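Local coordinates for sulfate permease family protein (Vibrio cholerae, PDB 4DGH) that is probably a membrane transporter of the SulP anion-exchange family, represented here by its STAS domain alone, at residues 30-35 with 67-72; 37-42 with 74-79; 48-53 with 123-128; 83-88 with 108-113. All blocks are in the same frame, centred on the assembly; numbering follows the deposited sequence.

Interaction 1: residues 30-35 with 67-72; sequences FFFAAA and IQTLEE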
loop_
_atom_site.group_PDB
_atom_site.type_symbol
_atom_site.label_atom_id
_atom_site.label_comp_id
_atom_site.label_asym_id
_atom_site.label_seq_id
_atom_site.Cartn_x
_atom_site.Cartn_y
_atom_site.Cartn_z
ATOM N N PHE A 30 -4.171 10.283 2.925
ATOM C CA PHE A 30 -4.394 9.885 1.518
ATOM C C PHE A 30 -4.963 8.470 1.553
ATOM O O PHE A 30 -4.302 7.461 1.174
ATOM C CB PHE A 30 -3.036 10.002 0.734
ATOM C CG PHE A 30 -2.291 11.298 1.022
ATOM C CD1 PHE A 30 -2.926 12.535 0.893
ATOM C CD2 PHE A 30 -0.950 11.278 1.444
ATOM C CE1 PHE A 30 -2.244 13.701 1.138
ATOM C CE2 PHE A 30 -0.291 12.457 1.721
ATOM C CZ PHE A 30 -0.924 13.670 1.551
ATOM N N PHE A 31 -6.164 8.395 2.107
ATOM C CA PHE A 31 -6.775 7.102 2.397
ATOM C C PHE A 31 -7.531 6.657 1.147
ATOM O O PHE A 31 -8.208 5.692 1.201
ATOM C CB PHE A 31 -7.727 7.217 3.587
ATOM C CG PHE A 31 -8.756 8.338 3.414
ATOM C CD1 PHE A 31 -9.917 8.116 2.660
ATOM C CD2 PHE A 31 -8.529 9.607 3.961
ATOM C CE1 PHE A 31 -10.864 9.123 2.480
ATOM C CE2 PHE A 31 -9.473 10.603 3.763
ATOM C CZ PHE A 31 -10.617 10.370 3.002
ATOM N N PHE A 32 -7.346 7.338 0.003
ATOM C CA PHE A 32 -8.165 7.073 -1.227
ATOM C C PHE A 32 -8.104 5.625 -1.710
ATOM O O PHE A 32 -9.129 5.042 -2.037
ATOM C CB PHE A 32 -7.793 8.010 -2.433
ATOM C CG PHE A 32 -7.507 9.440 -2.037
ATOM C CD1 PHE A 32 -8.548 10.304 -1.684
ATOM C CD2 PHE A 32 -6.196 9.904 -1.955
ATOM C CE1 PHE A 32 -8.290 11.613 -1.259
ATOM C CE2 PHE A 32 -5.935 11.212 -1.534
ATOM C CZ PHE A 32 -6.964 12.061 -1.171
ATOM N N ALA A 33 -6.920 5.045 -1.775
ATOM C CA ALA A 33 -6.840 3.685 -2.364
ATOM C C ALA A 33 -7.577 2.677 -1.435
ATOM O O ALA A 33 -8.354 1.837 -1.904
ATOM C CB ALA A 33 -5.380 3.243 -2.636
ATOM N N ALA A 34 -7.376 2.830 -0.126
ATOM C CA ALA A 34 -8.137 2.076 0.894
ATOM C C ALA A 34 -9.631 2.305 0.892
ATOM O O ALA A 34 -10.406 1.376 1.024
ATOM C CB ALA A 34 -7.608 2.419 2.265
ATOM N N ALA A 35 -10.052 3.546 0.769
ATOM C CA ALA A 35 -11.460 3.844 0.656
ATOM C C ALA A 35 -12.016 3.029 -0.515
ATOM O O ALA A 35 -13.069 2.450 -0.400
ATOM C CB ALA A 35 -11.650 5.338 0.393
ATOM N N ILE A 67 -12.783 14.795 1.305
ATOM C CA ILE A 67 -14.204 14.954 1.694
ATOM C C ILE A 67 -15.136 14.272 0.720
ATOM O O ILE A 67 -16.049 13.549 1.123
ATOM C CB ILE A 67 -14.583 16.445 1.812
ATOM C CG1 ILE A 67 -13.939 16.910 3.130
ATOM C CG2 ILE A 67 -16.126 16.608 1.803
ATOM C CD1 ILE A 67 -14.656 16.460 4.430
ATOM N N GLN A 68 -14.897 14.468 -0.571
ATOM C CA GLN A 68 -15.792 13.874 -1.558
ATOM C C GLN A 68 -15.603 12.350 -1.617
ATOM O O GLN A 68 -16.553 11.615 -1.837
ATOM C CB GLN A 68 -15.570 14.496 -2.928
ATOM C CG GLN A 68 -16.154 15.907 -2.980
ATOM C CD GLN A 68 -15.694 16.671 -4.212
ATOM O OE1 GLN A 68 -14.569 17.202 -4.228
ATOM N NE2 GLN A 68 -16.554 16.774 -5.236
ATOM N N THR A 69 -14.389 11.885 -1.372
ATOM C CA THR A 69 -14.148 10.439 -1.258
ATOM C C THR A 69 -14.874 9.839 -0.075
ATOM O O THR A 69 -15.493 8.763 -0.190
ATOM C CB THR A 69 -12.624 10.206 -1.216
ATOM O OG1 THR A 69 -12.094 10.747 -2.416
ATOM C CG2 THR A 69 -12.249 8.726 -1.207
ATOM N N LEU A 70 -14.759 10.488 1.097
ATOM C CA LEU A 70 -15.420 9.989 2.301
ATOM C C LEU A 70 -16.945 10.012 2.104
ATOM O O LEU A 70 -17.653 9.096 2.544
ATOM C CB LEU A 70 -15.021 10.803 3.534
ATOM C CG LEU A 70 -15.681 10.523 4.845
ATOM C CD1 LEU A 70 -15.408 9.076 5.290
ATOM C CD2 LEU A 70 -15.156 11.384 5.972
ATOM N N GLU A 71 -17.461 11.106 1.521
ATOM C CA GLU A 71 -18.884 11.167 1.202
ATOM C C GLU A 71 -19.407 9.981 0.345
ATOM O O GLU A 71 -20.416 9.361 0.667
ATOM C CB GLU A 71 -19.186 12.521 0.529
ATOM C CG GLU A 71 -20.621 12.545 0.041
ATOM C CD GLU A 71 -21.014 13.862 -0.588
ATOM O OE1 GLU A 71 -20.083 14.609 -1.037
ATOM O OE2 GLU A 71 -22.259 14.128 -0.652
ATOM N N GLU A 72 -18.734 9.704 -0.752
ATOM C CA GLU A 72 -19.103 8.641 -1.689
ATOM C C GLU A 72 -19.038 7.296 -0.977
ATOM O O GLU A 72 -19.968 6.510 -1.105
ATOM C CB GLU A 72 -18.139 8.614 -2.899
ATOM C CG GLU A 72 -18.432 7.464 -3.860
ATOM C CD GLU A 72 -17.780 7.629 -5.257
ATOM O OE1 GLU A 72 -16.580 8.040 -5.353
ATOM O OE2 GLU A 72 -18.462 7.328 -6.291
#

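Interaction 2: residues 37-42 with 74-79; sequences TFERVM and IQSFHK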
loop_
_atom_site.group_PDB
_atom_site.type_symbol
_atom_site.label_atom_id
_atom_site.label_comp_id
_atom_site.label_asym_id
_atom_site.label_seq_id
_atom_site.Cartn_x
_atom_site.Cartn_y
_atom_site.Cartn_z
ATOM N N THR A 37 -10.966 0.245 -2.119
ATOM C CA THR A 37 -10.985 -1.185 -1.834
ATOM C C THR A 37 -12.115 -1.555 -0.868
ATOM O O THR A 37 -12.881 -2.508 -1.106
ATOM C CB THR A 37 -9.608 -1.586 -1.304
ATOM O OG1 THR A 37 -8.640 -1.211 -2.310
ATOM C CG2 THR A 37 -9.554 -3.104 -1.059
ATOM N N PHE A 38 -12.261 -0.766 0.181
ATOM C CA PHE A 38 -13.205 -1.125 1.201
ATOM C C PHE A 38 -14.636 -1.003 0.666
ATOM O O PHE A 38 -15.502 -1.823 0.952
ATOM C CB PHE A 38 -13.059 -0.278 2.433
ATOM C CG PHE A 38 -13.719 -0.899 3.591
ATOM C CD1 PHE A 38 -13.389 -2.190 3.958
ATOM C CD2 PHE A 38 -14.749 -0.280 4.252
ATOM C CE1 PHE A 38 -14.025 -2.832 5.022
ATOM C CE2 PHE A 38 -15.354 -0.901 5.351
ATOM C CZ PHE A 38 -15.020 -2.205 5.706
ATOM N N GLU A 39 -14.844 0.035 -0.132
ATOM C CA GLU A 39 -16.085 0.271 -0.794
ATOM C C GLU A 39 -16.384 -0.929 -1.716
ATOM O O GLU A 39 -17.484 -1.468 -1.729
ATOM C CB GLU A 39 -15.859 1.579 -1.562
ATOM C CG GLU A 39 -17.109 2.252 -2.066
ATOM C CD GLU A 39 -16.835 3.646 -2.674
ATOM O OE1 GLU A 39 -15.817 4.292 -2.316
ATOM O OE2 GLU A 39 -17.661 4.084 -3.527
ATOM N N ARG A 40 -15.367 -1.387 -2.461
ATOM C CA ARG A 40 -15.511 -2.572 -3.307
ATOM C C ARG A 40 -15.848 -3.820 -2.522
ATOM O O ARG A 40 -16.750 -4.513 -2.861
ATOM C CB ARG A 40 -14.288 -2.723 -4.239
ATOM C CG ARG A 40 -14.272 -3.967 -5.144
ATOM C CD ARG A 40 -13.199 -3.887 -6.268
ATOM N NE ARG A 40 -11.845 -3.547 -5.790
ATOM C CZ ARG A 40 -11.260 -2.347 -5.959
ATOM N NH1 ARG A 40 -11.922 -1.369 -6.615
ATOM N NH2 ARG A 40 -10.030 -2.117 -5.460
ATOM N N VAL A 41 -15.202 -4.049 -1.399
ATOM C CA VAL A 41 -15.458 -5.218 -0.580
ATOM C C VAL A 41 -16.900 -5.185 -0.053
ATOM O O VAL A 41 -17.615 -6.187 -0.097
ATOM C CB VAL A 41 -14.549 -5.197 0.664
ATOM C CG1 VAL A 41 -14.994 -6.289 1.647
ATOM C CG2 VAL A 41 -13.087 -5.415 0.286
HETATM N N MSE A 42 -17.304 -4.031 0.449
HETATM C CA MSE A 42 -18.624 -3.945 1.078
HETATM C C MSE A 42 -19.698 -4.192 0.023
HETATM O O MSE A 42 -20.791 -4.698 0.325
HETATM C CB MSE A 42 -18.773 -2.547 1.710
HETATM C CG MSE A 42 -19.975 -2.542 2.633
HETATM SE SE MSE A 42 -19.478 -3.583 4.259
HETATM C CE MSE A 42 -18.704 -2.391 5.615
ATOM N N ILE A 74 -19.416 6.667 2.269
ATOM C CA ILE A 74 -20.531 6.563 3.203
ATOM C C ILE A 74 -21.841 6.360 2.481
ATOM O O ILE A 74 -22.736 5.615 2.958
ATOM C CB ILE A 74 -20.609 7.860 4.051
ATOM C CG1 ILE A 74 -19.403 7.862 5.014
ATOM C CG2 ILE A 74 -21.920 7.859 4.836
ATOM C CD1 ILE A 74 -19.211 9.205 5.686
ATOM N N GLN A 75 -22.033 7.097 1.391
ATOM C CA GLN A 75 -23.226 6.882 0.526
ATOM C C GLN A 75 -23.360 5.422 0.076
ATOM O O GLN A 75 -24.419 4.872 0.100
ATOM C CB GLN A 75 -23.214 7.813 -0.679
ATOM C CG GLN A 75 -23.677 9.205 -0.283
ATOM C CD GLN A 75 -23.404 10.270 -1.332
ATOM O OE1 GLN A 75 -22.649 10.059 -2.284
ATOM N NE2 GLN A 75 -24.017 11.444 -1.142
ATOM N N SER A 76 -22.244 4.834 -0.332
ATOM C CA SER A 76 -22.216 3.471 -0.781
ATOM C C SER A 76 -22.546 2.483 0.355
ATOM O O SER A 76 -23.215 1.495 0.112
ATOM C CB SER A 76 -20.878 3.139 -1.464
ATOM O OG SER A 76 -19.897 2.778 -0.482
ATOM N N PHE A 77 -22.188 2.778 1.611
ATOM C CA PHE A 77 -22.609 1.905 2.733
ATOM C C PHE A 77 -24.091 2.102 3.069
ATOM O O PHE A 77 -24.807 1.154 3.368
ATOM C CB PHE A 77 -21.733 2.182 4.009
ATOM C CG PHE A 77 -20.239 2.036 3.759
ATOM C CD1 PHE A 77 -19.765 1.135 2.789
ATOM C CD2 PHE A 77 -19.317 2.749 4.497
ATOM C CE1 PHE A 77 -18.382 0.951 2.575
ATOM C CE2 PHE A 77 -17.927 2.604 4.293
ATOM C CZ PHE A 77 -17.460 1.690 3.345
ATOM N N HIS A 78 -24.543 3.347 3.070
ATOM C CA HIS A 78 -25.928 3.681 3.450
ATOM C C HIS A 78 -26.859 3.002 2.500
ATOM O O HIS A 78 -27.985 2.628 2.893
ATOM C CB HIS A 78 -26.242 5.207 3.360
ATOM C CG HIS A 78 -25.799 5.984 4.581
ATOM N ND1 HIS A 78 -25.847 7.345 4.656
ATOM C CD2 HIS A 78 -25.310 5.536 5.799
ATOM C CE1 HIS A 78 -25.399 7.730 5.877
ATOM N NE2 HIS A 78 -25.124 6.620 6.588
ATOM N N LYS A 79 -26.436 2.887 1.261
ATOM C CA LYS A 79 -27.388 2.356 0.304
ATOM C C LYS A 79 -27.543 0.836 0.474
ATOM O O LYS A 79 -28.520 0.278 -0.036
ATOM C CB LYS A 79 -27.103 2.818 -1.136
ATOM C CG LYS A 79 -25.998 2.071 -1.782
ATOM C CD LYS A 79 -25.431 2.789 -3.011
ATOM C CE LYS A 79 -24.349 1.906 -3.602
ATOM N NZ LYS A 79 -23.595 2.552 -4.713
HETATM O O HOH W 1 -19.833 -0.127 -0.816
#

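Interaction 3: residues 48-53 with 123-128; sequences TPQILI and LTEIEA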
loop_
_atom_site.group_PDB
_atom_site.type_symbol
_atom_site.label_atom_id
_atom_site.label_comp_id
_atom_site.label_asym_id
_atom_site.label_seq_id
_atom_site.Cartn_x
_atom_site.Cartn_y
_atom_site.Cartn_z
ATOM N N THR A 48 -23.689 -8.092 4.961
ATOM C CA THR A 48 -23.168 -6.826 5.476
ATOM C C THR A 48 -23.427 -6.636 6.967
ATOM O O THR A 48 -24.397 -7.136 7.537
ATOM C CB THR A 48 -23.641 -5.608 4.626
ATOM O OG1 THR A 48 -25.080 -5.577 4.578
ATOM C CG2 THR A 48 -23.072 -5.693 3.167
ATOM N N PRO A 49 -22.538 -5.856 7.641
ATOM C CA PRO A 49 -22.773 -5.607 9.050
ATOM C C PRO A 49 -24.002 -4.660 9.195
ATOM O O PRO A 49 -24.338 -3.991 8.243
ATOM C CB PRO A 49 -21.458 -4.871 9.497
ATOM C CG PRO A 49 -20.918 -4.230 8.244
ATOM C CD PRO A 49 -21.454 -5.047 7.054
ATOM N N GLN A 50 -24.650 -4.651 10.366
ATOM C CA GLN A 50 -25.643 -3.628 10.752
ATOM C C GLN A 50 -25.006 -2.196 10.928
ATOM O O GLN A 50 -25.596 -1.173 10.529
ATOM C CB GLN A 50 -26.429 -4.105 12.027
ATOM C CG GLN A 50 -27.426 -3.088 12.637
ATOM C CD GLN A 50 -28.010 -3.439 14.029
ATOM O OE1 GLN A 50 -27.971 -4.589 14.481
ATOM N NE2 GLN A 50 -28.509 -2.438 14.722
ATOM N N ILE A 51 -23.835 -2.146 11.565
ATOM C CA ILE A 51 -23.138 -0.927 11.956
ATOM C C ILE A 51 -21.680 -0.988 11.522
ATOM O O ILE A 51 -20.974 -2.035 11.706
ATOM C CB ILE A 51 -23.197 -0.678 13.489
ATOM C CG1 ILE A 51 -24.706 -0.648 13.952
ATOM C CG2 ILE A 51 -22.438 0.608 13.890
ATOM C CD1 ILE A 51 -24.906 -0.468 15.460
ATOM N N LEU A 52 -21.188 0.126 10.992
ATOM C CA LEU A 52 -19.762 0.235 10.644
ATOM C C LEU A 52 -19.169 1.482 11.315
ATOM O O LEU A 52 -19.625 2.621 11.033
ATOM C CB LEU A 52 -19.606 0.319 9.131
ATOM C CG LEU A 52 -18.180 0.660 8.678
ATOM C CD1 LEU A 52 -17.151 -0.394 9.077
ATOM C CD2 LEU A 52 -18.104 0.993 7.204
ATOM N N ILE A 53 -18.160 1.286 12.170
ATOM C CA ILE A 53 -17.432 2.410 12.741
ATOM C C ILE A 53 -16.269 2.749 11.835
ATOM O O ILE A 53 -15.396 1.915 11.566
ATOM C CB ILE A 53 -16.988 2.167 14.194
ATOM C CG1 ILE A 53 -18.267 1.786 15.041
ATOM C CG2 ILE A 53 -16.200 3.335 14.762
ATOM C CD1 ILE A 53 -17.870 1.201 16.400
ATOM N N LEU A 123 -22.341 -1.400 20.423
ATOM C CA LEU A 123 -22.601 -2.709 21.100
ATOM C C LEU A 123 -23.921 -2.595 21.860
ATOM O O LEU A 123 -24.717 -3.554 21.896
ATOM C CB LEU A 123 -21.492 -3.078 22.053
ATOM C CG LEU A 123 -20.101 -3.385 21.435
ATOM C CD1 LEU A 123 -19.016 -3.471 22.534
ATOM C CD2 LEU A 123 -20.268 -4.677 20.666
ATOM N N THR A 124 -24.202 -1.426 22.415
ATOM C CA THR A 124 -25.487 -1.205 23.094
ATOM C C THR A 124 -26.684 -1.250 22.130
ATOM O O THR A 124 -27.732 -1.846 22.454
ATOM C CB THR A 124 -25.472 0.167 23.774
ATOM O OG1 THR A 124 -24.507 0.127 24.837
ATOM C CG2 THR A 124 -26.875 0.534 24.385
ATOM N N GLU A 125 -26.546 -0.611 20.970
ATOM C CA GLU A 125 -27.586 -0.652 19.944
ATOM C C GLU A 125 -27.824 -2.069 19.384
ATOM O O GLU A 125 -28.968 -2.503 19.186
ATOM C CB GLU A 125 -27.269 0.310 18.806
ATOM C CG GLU A 125 -28.200 0.145 17.615
ATOM C CD GLU A 125 -28.199 1.371 16.691
ATOM O OE1 GLU A 125 -27.386 2.332 16.896
ATOM O OE2 GLU A 125 -29.014 1.380 15.745
ATOM N N ILE A 126 -26.755 -2.815 19.170
ATOM C CA ILE A 126 -26.898 -4.206 18.720
ATOM C C ILE A 126 -27.610 -5.072 19.759
ATOM O O ILE A 126 -28.459 -5.909 19.412
ATOM C CB ILE A 126 -25.523 -4.807 18.297
ATOM C CG1 ILE A 126 -25.131 -4.146 16.975
ATOM C CG2 ILE A 126 -25.653 -6.313 18.067
ATOM C CD1 ILE A 126 -23.630 -4.031 16.661
ATOM N N GLU A 127 -27.264 -4.928 21.030
ATOM C CA GLU A 127 -27.991 -5.616 22.098
ATOM C C GLU A 127 -29.479 -5.253 22.223
ATOM O O GLU A 127 -30.282 -6.085 22.674
ATOM C CB GLU A 127 -27.377 -5.312 23.444
ATOM C CG GLU A 127 -26.066 -6.005 23.645
ATOM C CD GLU A 127 -25.158 -5.249 24.632
ATOM O OE1 GLU A 127 -25.558 -4.271 25.321
ATOM O OE2 GLU A 127 -24.021 -5.672 24.756
ATOM N N ALA A 128 -29.856 -4.029 21.910
ATOM C CA ALA A 128 -31.273 -3.672 22.018
ATOM C C ALA A 128 -32.012 -4.320 20.830
ATOM O O ALA A 128 -33.082 -4.890 21.016
ATOM C CB ALA A 128 -31.465 -2.157 22.063
#

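Interaction 4: residues 83-88 with 108-113; sequences KVLISG and EQNVYP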
loop_
_atom_site.group_PDB
_atom_site.type_symbol
_atom_site.label_atom_id
_atom_site.label_comp_id
_atom_site.label_asym_id
_atom_site.label_seq_id
_atom_site.Cartn_x
_atom_site.Cartn_y
_atom_site.Cartn_z
ATOM N N LYS A 83 -25.562 1.386 8.918
ATOM C CA LYS A 83 -25.453 2.591 9.720
ATOM C C LYS A 83 -23.980 2.866 9.996
ATOM O O LYS A 83 -23.248 1.969 10.428
ATOM C CB LYS A 83 -26.176 2.343 11.050
ATOM C CG LYS A 83 -26.078 3.454 12.051
ATOM C CD LYS A 83 -27.045 3.188 13.238
ATOM C CE LYS A 83 -27.190 4.442 14.053
ATOM N NZ LYS A 83 -28.245 4.286 15.138
ATOM N N VAL A 84 -23.544 4.077 9.722
ATOM C CA VAL A 84 -22.156 4.428 9.781
ATOM C C VAL A 84 -21.954 5.370 10.952
ATOM O O VAL A 84 -22.717 6.388 11.070
ATOM C CB VAL A 84 -21.677 5.063 8.485
ATOM C CG1 VAL A 84 -20.203 5.546 8.616
ATOM C CG2 VAL A 84 -21.952 4.146 7.280
ATOM N N LEU A 85 -21.088 4.967 11.897
ATOM C CA LEU A 85 -20.637 5.878 12.939
ATOM C C LEU A 85 -19.220 6.377 12.581
ATOM O O LEU A 85 -18.465 5.658 11.950
ATOM C CB LEU A 85 -20.553 5.200 14.315
ATOM C CG LEU A 85 -21.813 4.833 15.117
ATOM C CD1 LEU A 85 -23.067 4.555 14.326
ATOM C CD2 LEU A 85 -21.571 3.855 16.253
ATOM N N ILE A 86 -18.869 7.582 13.062
ATOM C CA ILE A 86 -17.561 8.094 12.852
ATOM C C ILE A 86 -16.954 8.366 14.228
ATOM O O ILE A 86 -17.650 8.926 15.145
ATOM C CB ILE A 86 -17.690 9.380 12.072
ATOM C CG1 ILE A 86 -18.101 9.086 10.590
ATOM C CG2 ILE A 86 -16.404 10.198 12.198
ATOM C CD1 ILE A 86 -18.350 10.417 9.866
ATOM N N SER A 87 -15.688 8.008 14.418
ATOM C CA SER A 87 -15.000 8.349 15.688
ATOM C C SER A 87 -13.633 8.930 15.434
ATOM O O SER A 87 -13.060 8.682 14.422
ATOM C CB SER A 87 -14.836 7.103 16.559
ATOM O OG SER A 87 -14.091 6.047 15.916
ATOM N N GLY A 88 -13.124 9.682 16.426
ATOM C CA GLY A 88 -11.728 10.036 16.500
ATOM C C GLY A 88 -11.265 11.209 15.636
ATOM O O GLY A 88 -10.061 11.440 15.554
ATOM N N GLU A 108 -25.717 13.654 13.571
ATOM C CA GLU A 108 -24.888 14.160 14.730
ATOM C C GLU A 108 -24.737 13.135 15.811
ATOM O O GLU A 108 -23.675 13.069 16.447
ATOM C CB GLU A 108 -25.521 15.396 15.455
ATOM C CG GLU A 108 -26.072 16.345 14.440
ATOM C CD GLU A 108 -26.909 17.510 14.979
ATOM O OE1 GLU A 108 -27.446 17.429 16.128
ATOM O OE2 GLU A 108 -27.015 18.500 14.159
ATOM N N GLN A 109 -25.793 12.370 16.042
ATOM C CA GLN A 109 -25.815 11.425 17.168
ATOM C C GLN A 109 -24.841 10.209 16.914
ATOM O O GLN A 109 -24.531 9.454 17.833
ATOM C CB GLN A 109 -27.240 10.958 17.465
ATOM C CG GLN A 109 -27.875 10.109 16.341
ATOM C CD GLN A 109 -28.523 10.945 15.174
ATOM O OE1 GLN A 109 -28.169 12.094 14.884
ATOM N NE2 GLN A 109 -29.517 10.354 14.547
ATOM N N ASN A 110 -24.363 10.083 15.673
ATOM C CA ASN A 110 -23.491 8.978 15.281
ATOM C C ASN A 110 -22.041 9.394 15.127
ATOM O O ASN A 110 -21.245 8.625 14.573
ATOM C CB ASN A 110 -24.055 8.418 13.975
ATOM C CG ASN A 110 -25.424 7.807 14.205
ATOM O OD1 ASN A 110 -25.690 7.189 15.246
ATOM N ND2 ASN A 110 -26.313 7.993 13.237
ATOM N N VAL A 111 -21.692 10.600 15.602
ATOM C CA VAL A 111 -20.311 11.074 15.549
ATOM C C VAL A 111 -19.731 11.148 17.004
ATOM O O VAL A 111 -20.378 11.692 17.887
ATOM C CB VAL A 111 -20.203 12.467 14.845
ATOM C CG1 VAL A 111 -18.712 12.920 14.767
ATOM C CG2 VAL A 111 -20.736 12.369 13.425
ATOM N N TYR A 112 -18.598 10.511 17.237
ATOM C CA TYR A 112 -18.034 10.322 18.585
ATOM C C TYR A 112 -16.650 10.872 18.651
ATOM O O TYR A 112 -15.857 10.636 17.747
ATOM C CB TYR A 112 -18.030 8.820 18.945
ATOM C CG TYR A 112 -19.419 8.255 19.095
ATOM C CD1 TYR A 112 -20.078 8.331 20.320
ATOM C CD2 TYR A 112 -20.142 7.766 17.976
ATOM C CE1 TYR A 112 -21.359 7.861 20.503
ATOM C CE2 TYR A 112 -21.422 7.262 18.158
ATOM C CZ TYR A 112 -22.015 7.336 19.423
ATOM O OH TYR A 112 -23.306 6.895 19.601
ATOM N N PRO A 113 -16.316 11.599 19.743
ATOM C CA PRO A 113 -14.955 12.077 19.857
ATOM C C PRO A 113 -13.933 10.949 19.931
ATOM O O PRO A 113 -12.839 11.133 19.414
ATOM C CB PRO A 113 -14.962 12.912 21.179
ATOM C CG PRO A 113 -16.379 13.304 21.337
ATOM C CD PRO A 113 -17.204 12.128 20.810
HETATM O O HOH W 2 -28.029 6.468 16.249
#

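Interaction 1: residues 30-35 with 67-72
F32 and T69 bring their CA atoms to 6.9 Å, the nearest backbone approach where the start of helix 32-44 meets the middle of helix 64-78. Between them the T69 side chain reaches across to F31, F32 and A35. With chi1 at -59° its methyl lies anti to the backbone N, which carries CG2 to 3.8 Å from A35 CB, while F31 CE1 lies 4.0 Å from the same methyl. The hydroxyl branch meets F32 instead: OG1 sits at the edge of that ring, near its plane, 3.6 Å from CD1. Its polar need is met within its own helix, by a hydrogen bond to T65 O. F31 holds the N-cap position, and its carbonyl O accepts the A35 N-H at 2.9 Å in the opening turn of a helix that links the first two strands of the STAS fold. F31 CG lies between backbone N and carbonyl carbon (chi1 53°), and the ring extends past T69, so that CZ comes to 4.5 Å from L70 CB. The F31 side chain is about 7 Å from a potassium ion bound at L26, R55 and W58. F32 also packs against F38 of a neighbouring subunit, and F30 meets Y24 of that subunit edge-to-face.

Interaction 2: residues 37-42 with 74-79
Two helices of the STAS helical layer run side by side here, with the rim of the F77 ring laid against F38 and M42, a turn apart on helix 32-44. Segments 37-42 and 74-78 are almost parallel, at 10°, with axes 10.0 Å apart. F77 CZ approaches F38 CD2 to 3.5 Å, and the two rings meet obliquely, their planes 80° apart. F77 CE1 lies 3.6 Å from CB of selenomethionine M42. M42 CG, anti to its backbone N, lies 3.7 Å from F77 CD1; the chain bends only beyond it. With chi1 at -56°, F77 CG lies anti to its own carbonyl carbon, and the ring extends across the gap. L52 of the underlying sheet also touches F38, M42 and F77. The polar side of the contact is formed by E39 and S76: E39 CG packs closely on S76 OG at 3.2 Å, and one water donates to both E39 O and S76 OG, at 2.9 Å each. S76 OG is hydrogen-bonded in addition to M73 O one turn back, so the hydroxyl has two partners. Aromatic packing toward the sheet and a water bridge beside it join neighbouring connecting helices on one face of this parallel alpha/beta fold.

Interaction 3: residues 48-53 with 123-128
I51 CD1 is the close-packed point of this contact, where strand 51-55 meets the last turns of helix 115-128. I51 is buried, and its terminal methyl lies 4.0 Å from I126 CD1 and equally 4.0 Å from E125 CD; CB, CG and OE1 of E125 and CG1 of I126 gather round it as well, so it touches both an apolar tip and the flank of an extended glutamate chain. The two isoleucine chains lie alongside one another, pointing opposite ways; I126 keeps CG1 anti to its carbonyl carbon (chi1 -72°), from where CG1 and CD1 both reach the I51 methyl. L21 of the neighbouring strand and L85 on the other flank also touch I51, closing the apolar side beneath the helix.

Q50, in the loop just before the strand, makes the looser, partly exposed side, with few contacts, mostly polar atom to carbon. Its extended chain reaches out toward the helix, and in the conformer described, one of two modelled, OE1 lies 3.8 Å from I126 CG1 and NE2 3.9 Å from E125 CG. The amide and carboxylate planes stand 73° apart, and with NE2 4.0 Å from E125 OE2 the pair only pack. The helix end is thus joined to strand 51-55 by van der Waals packing alone, while the charge of E125 is directed to the next strand, in a salt bridge from OE1 to K83 NZ.

Interaction 4: residues 83-88 with 108-113
I86 opens a short parallel ladder that joins strand 83-87 to the edge strand 111-112, and both of its backbone polar groups are used. Its N-H is given to N110 O at 3.0 Å, and its carbonyl takes the Y112 N-H at 2.8 Å. The next link is G88 N to Y112 O at 3.2 Å; a weak second bond from G88 N goes to P113 O. The V111 N-H turns back within its own segment, to E108 O at 3.3 Å. L85 and S87 bond the other way, to L52 and L54 of strand 51-55, so strand 83-87 is paired along both edges. On the outer side, V111 O and E108 O are hydrogen-bonded to a glycerol, probably from the crystallisation liquor.

N110, just ahead of the edge strand, has its amide nitrogen satisfied: ND2 bonds to V106 O. A water between N110 OD1 and K83 NZ is modelled too close to be relied on. K83 reaches there with an extended chain, which passes CE 3.3 Å from N110 OD1; its ammonium has a firmer partner in E125, a salt bridge. Apolar packing fills in beside the ladder: L85 CD2 lies 3.9 Å from Y112 CE2 on the face toward helix 115-128, and V111 and I86 lie on the other face, where both touch V106 of helix 102-106. Parallel pairing of a two-residue edge strand, reached through helices 91-99 and 102-106, completes the sheet of this STAS domain.

How the interactions relate
Strands 21-25, 51-55, 83-87 and 111-112 lie in that order across one parallel sheet, and the four contacts are spread about it. Interactions 1 and 2, centres about 11 Å apart, are successive levels of the pairing between helices 32-44 and 64-78. F77 of interaction 2 packs on L52 of strand 51-55, in interaction 3, and on V84 of strand 83-87, in interaction 4, so the helix pair rests on the sheet. Interactions 3 and 4, centres about 13 Å apart, share neighbouring strands 51-55 and 83-87; both segments of interaction 4 fall between those of interaction 3 along the chain. Interactions 1 and 3, centres about 23 Å apart, lie on opposite sides of the chain's centre, with helices packing both faces of the sheet.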